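Local coordinates for protein isoflavone reductase (Medicago sativa, PDB 2GAS) that reduces achiral isoflavones, with NADPH as reductant, to chiral isoflavanones on the route to the pterocarpan phytoalexin medicarpin of alfalfa, at residues 214-222 with 294-302. Sequence-based numbering, arbitrary orientation.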
loop_
_atom_site.group_PDB
_atom_site.type_symbol
_atom_site.label_atom_id
_atom_site.label_comp_id
_atom_site.label_asym_id
_atom_site.label_seq_id
_atom_site.Cartn_x
_atom_site.Cartn_y
_atom_site.Cartn_z
ATOM N N ILE A 214 2.277 2.244 -9.297
ATOM C CA ILE A 214 2.657 0.879 -9.626
ATOM C C ILE A 214 1.541 0.214 -10.430
ATOM O O ILE A 214 0.501 -0.152 -9.887
ATOM C CB ILE A 214 2.909 0.029 -8.353
ATOM C CG1 ILE A 214 3.840 0.769 -7.387
ATOM C CG2 ILE A 214 3.499 -1.328 -8.743
ATOM C CD1 ILE A 214 5.243 0.933 -7.877
ATOM N N ARG A 215 1.744 0.106 -11.738
ATOM C CA ARG A 215 0.800 -0.564 -12.632
ATOM C C ARG A 215 1.720 -1.437 -13.482
ATOM O O ARG A 215 2.189 -1.007 -14.531
ATOM C CB ARG A 215 0.053 0.429 -13.534
ATOM C CG ARG A 215 -1.205 1.054 -12.930
ATOM C CD ARG A 215 -0.963 2.465 -12.423
ATOM N NE ARG A 215 -0.535 3.401 -13.467
ATOM C CZ ARG A 215 -1.350 4.136 -14.224
ATOM N NH1 ARG A 215 -2.667 4.060 -14.078
ATOM N NH2 ARG A 215 -0.840 4.985 -15.107
ATOM N N LEU A 216 1.990 -2.650 -13.007
ATOM C CA LEU A 216 2.891 -3.570 -13.701
ATOM C C LEU A 216 2.181 -4.291 -14.854
ATOM O O LEU A 216 1.151 -4.929 -14.668
ATOM C CB LEU A 216 3.463 -4.561 -12.685
ATOM C CG LEU A 216 4.067 -3.882 -11.443
ATOM C CD1 LEU A 216 4.317 -4.906 -10.357
ATOM C CD2 LEU A 216 5.356 -3.157 -11.816
ATOM N N PRO A 217 2.745 -4.202 -16.068
ATOM C CA PRO A 217 2.189 -4.817 -17.278
ATOM C C PRO A 217 1.513 -6.183 -17.160
ATOM O O PRO A 217 0.345 -6.324 -17.513
ATOM C CB PRO A 217 3.385 -4.832 -18.225
ATOM C CG PRO A 217 4.057 -3.545 -17.878
ATOM C CD PRO A 217 4.052 -3.585 -16.358
ATOM N N LYS A 218 2.232 -7.185 -16.669
ATOM C CA LYS A 218 1.657 -8.520 -16.558
ATOM C C LYS A 218 0.657 -8.674 -15.422
ATOM O O LYS A 218 -0.008 -9.707 -15.314
ATOM C CB LYS A 218 2.766 -9.566 -16.418
ATOM C CG LYS A 218 3.557 -9.775 -17.704
ATOM C CD LYS A 218 4.659 -10.815 -17.538
ATOM C CE LYS A 218 5.748 -10.324 -16.597
ATOM N NZ LYS A 218 6.861 -11.311 -16.465
ATOM N N ASN A 219 0.548 -7.643 -14.585
ATOM C CA ASN A 219 -0.375 -7.663 -13.448
ATOM C C ASN A 219 -1.497 -6.647 -13.610
ATOM O O ASN A 219 -2.253 -6.399 -12.673
ATOM C CB ASN A 219 0.379 -7.378 -12.145
ATOM C CG ASN A 219 1.356 -8.479 -11.782
ATOM O OD1 ASN A 219 1.494 -9.465 -12.504
ATOM N ND2 ASN A 219 2.039 -8.315 -10.654
ATOM N N TYR A 220 -1.590 -6.058 -14.798
ATOM C CA TYR A 220 -2.626 -5.075 -15.105
ATOM C C TYR A 220 -3.690 -5.937 -15.770
ATOM O O TYR A 220 -3.618 -6.213 -16.969
ATOM C CB TYR A 220 -2.063 -4.040 -16.077
ATOM C CG TYR A 220 -2.894 -2.788 -16.212
ATOM C CD1 TYR A 220 -3.155 -1.982 -15.106
ATOM C CD2 TYR A 220 -3.398 -2.395 -17.452
ATOM C CE1 TYR A 220 -3.897 -0.811 -15.232
ATOM C CE2 TYR A 220 -4.142 -1.223 -17.588
ATOM C CZ TYR A 220 -4.386 -0.439 -16.473
ATOM O OH TYR A 220 -5.113 0.723 -16.599
ATOM N N LEU A 221 -4.676 -6.356 -14.983
ATOM C CA LEU A 221 -5.697 -7.276 -15.470
ATOM C C LEU A 221 -7.120 -6.952 -15.058
ATOM O O LEU A 221 -7.364 -6.473 -13.955
ATOM C CB LEU A 221 -5.373 -8.677 -14.947
ATOM C CG LEU A 221 -3.966 -9.226 -15.194
ATOM C CD1 LEU A 221 -3.670 -10.346 -14.206
ATOM C CD2 LEU A 221 -3.854 -9.712 -16.628
ATOM N N THR A 222 -8.066 -7.237 -15.949
ATOM C CA THR A 222 -9.477 -7.026 -15.641
ATOM C C THR A 222 -9.897 -8.219 -14.785
ATOM O O THR A 222 -9.195 -9.231 -14.746
ATOM C CB THR A 222 -10.337 -7.025 -16.913
ATOM O OG1 THR A 222 -10.319 -8.336 -17.497
ATOM C CG2 THR A 222 -9.795 -6.021 -17.918
ATOM N N VAL A 294 13.316 -3.922 -12.160
ATOM C CA VAL A 294 12.771 -4.666 -11.030
ATOM C C VAL A 294 11.958 -5.862 -11.528
ATOM O O VAL A 294 10.966 -5.692 -12.234
ATOM C CB VAL A 294 11.884 -3.767 -10.140
ATOM C CG1 VAL A 294 11.257 -4.590 -9.020
ATOM C CG2 VAL A 294 12.725 -2.641 -9.555
ATOM N N THR A 295 12.392 -7.070 -11.178
ATOM C CA THR A 295 11.690 -8.278 -11.605
ATOM C C THR A 295 10.567 -8.598 -10.625
ATOM O O THR A 295 10.782 -9.233 -9.595
ATOM C CB THR A 295 12.637 -9.487 -11.686
ATOM O OG1 THR A 295 13.815 -9.125 -12.418
ATOM C CG2 THR A 295 11.953 -10.644 -12.407
ATOM N N TYR A 296 9.359 -8.173 -10.965
ATOM C CA TYR A 296 8.216 -8.382 -10.088
ATOM C C TYR A 296 7.547 -9.745 -10.204
ATOM O O TYR A 296 7.626 -10.410 -11.239
ATOM C CB TYR A 296 7.171 -7.287 -10.332
ATOM C CG TYR A 296 6.610 -7.247 -11.740
ATOM C CD1 TYR A 296 7.232 -6.506 -12.749
ATOM C CD2 TYR A 296 5.445 -7.939 -12.058
ATOM C CE1 TYR A 296 6.699 -6.456 -14.037
ATOM C CE2 TYR A 296 4.908 -7.898 -13.340
ATOM C CZ TYR A 296 5.536 -7.155 -14.323
ATOM O OH TYR A 296 4.993 -7.110 -15.580
ATOM N N THR A 297 6.896 -10.153 -9.120
ATOM C CA THR A 297 6.163 -11.411 -9.077
ATOM C C THR A 297 4.861 -11.187 -9.840
ATOM O O THR A 297 4.134 -10.232 -9.573
ATOM C CB THR A 297 5.837 -11.816 -7.623
ATOM O OG1 THR A 297 7.051 -12.134 -6.930
ATOM C CG2 THR A 297 4.910 -13.022 -7.598
ATOM N N THR A 298 4.564 -12.055 -10.799
ATOM C CA THR A 298 3.345 -11.891 -11.580
ATOM C C THR A 298 2.114 -12.408 -10.844
ATOM O O THR A 298 2.216 -13.181 -9.893
ATOM C CB THR A 298 3.448 -12.622 -12.931
ATOM O OG1 THR A 298 3.572 -14.028 -12.697
ATOM C CG2 THR A 298 4.666 -12.132 -13.706
ATOM N N ALA A 299 0.940 -11.969 -11.282
ATOM C CA ALA A 299 -0.295 -12.426 -10.666
ATOM C C ALA A 299 -0.360 -13.938 -10.872
ATOM O O ALA A 299 -0.817 -14.679 -10.003
ATOM C CB ALA A 299 -1.484 -11.752 -11.321
ATOM N N ASP A 300 0.113 -14.386 -12.031
ATOM C CA ASP A 300 0.124 -15.808 -12.358
ATOM C C ASP A 300 0.973 -16.580 -11.349
ATOM O O ASP A 300 0.548 -17.606 -10.825
ATOM C CB ASP A 300 0.687 -16.018 -13.767
ATOM C CG ASP A 300 0.680 -17.476 -14.184
ATOM O OD1 ASP A 300 -0.413 -18.016 -14.449
ATOM O OD2 ASP A 300 1.768 -18.084 -14.237
ATOM N N GLU A 301 2.174 -16.077 -11.085
ATOM C CA GLU A 301 3.083 -16.709 -10.133
ATOM C C GLU A 301 2.501 -16.664 -8.722
ATOM O O GLU A 301 2.545 -17.655 -7.990
ATOM C CB GLU A 301 4.454 -16.009 -10.172
ATOM C CG GLU A 301 5.272 -16.320 -11.433
ATOM C CD GLU A 301 6.488 -15.409 -11.633
ATOM O OE1 GLU A 301 7.330 -15.732 -12.500
ATOM O OE2 GLU A 301 6.605 -14.371 -10.946
ATOM N N TYR A 302 1.938 -15.518 -8.344
ATOM C CA TYR A 302 1.352 -15.372 -7.020
ATOM C C TYR A 302 0.279 -16.425 -6.730
ATOM O O TYR A 302 0.242 -17.007 -5.648
ATOM C CB TYR A 302 0.735 -13.976 -6.847
ATOM C CG TYR A 302 -0.048 -13.842 -5.557
ATOM C CD1 TYR A 302 0.605 -13.672 -4.335
ATOM C CD2 TYR A 302 -1.434 -13.990 -5.546
ATOM C CE1 TYR A 302 -0.108 -13.667 -3.136
ATOM C CE2 TYR A 302 -2.152 -13.986 -4.361
ATOM C CZ TYR A 302 -1.487 -13.828 -3.158
ATOM O OH TYR A 302 -2.202 -13.861 -1.983
HETATM O O HOH W 1 0.133 -12.419 -14.503
HETATM O O HOH W 2 7.954 -10.107 -14.085
#
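Y296 lays one face of its ring on L216, whose CB sits over the middle, 3.7 Å from the centroid of the Y296 ring and 14° off its normal, a CH-pi contact; CD1 of L216 reaches on to the CG end. The opposite face carries a water that bridges K218 NZ and Y296 O. With CG between backbone N and carbonyl carbon (chi1 61°), the tyrosine carries its hydroxyl to the 3-10 turn 217-219, where K218 N donates to Y296 OH at 3.0 Å, nearly straight. Cut back to an alanine, Y296 would probably leave K218 N without this acceptor and open a gap beside L216 CB and CD1.

N219 supplies two of the three direct hydrogen bonds. Its amide stands almost upright against the tyrosine ring, the planes 82° apart. ND2 gives a nearly straight, in-plane bond to T297 O (3.0 Å), while OD1 accepts from A299 N at 2.8 Å, the donor lying above the carbonyl plane. ND2 also bonds Y188 O, which ties the site to strand 185-189, the neighbour of strand 220-222 in the mixed sheet. L221 CD1 meets A299 CB at 3.9 Å, and L160 of helix 156-160 covers that alanine too.

T298 and E301 form a capping box at the start of helix 299-303: T298 OG1 accepts from E301 N, and E301 OE2 takes T298 N. A second water links K218 O to D300 N. N219 OD1 and this water thus pin the helix start to the turn through A299 N and D300 N, while no salt bridge joins the two segments.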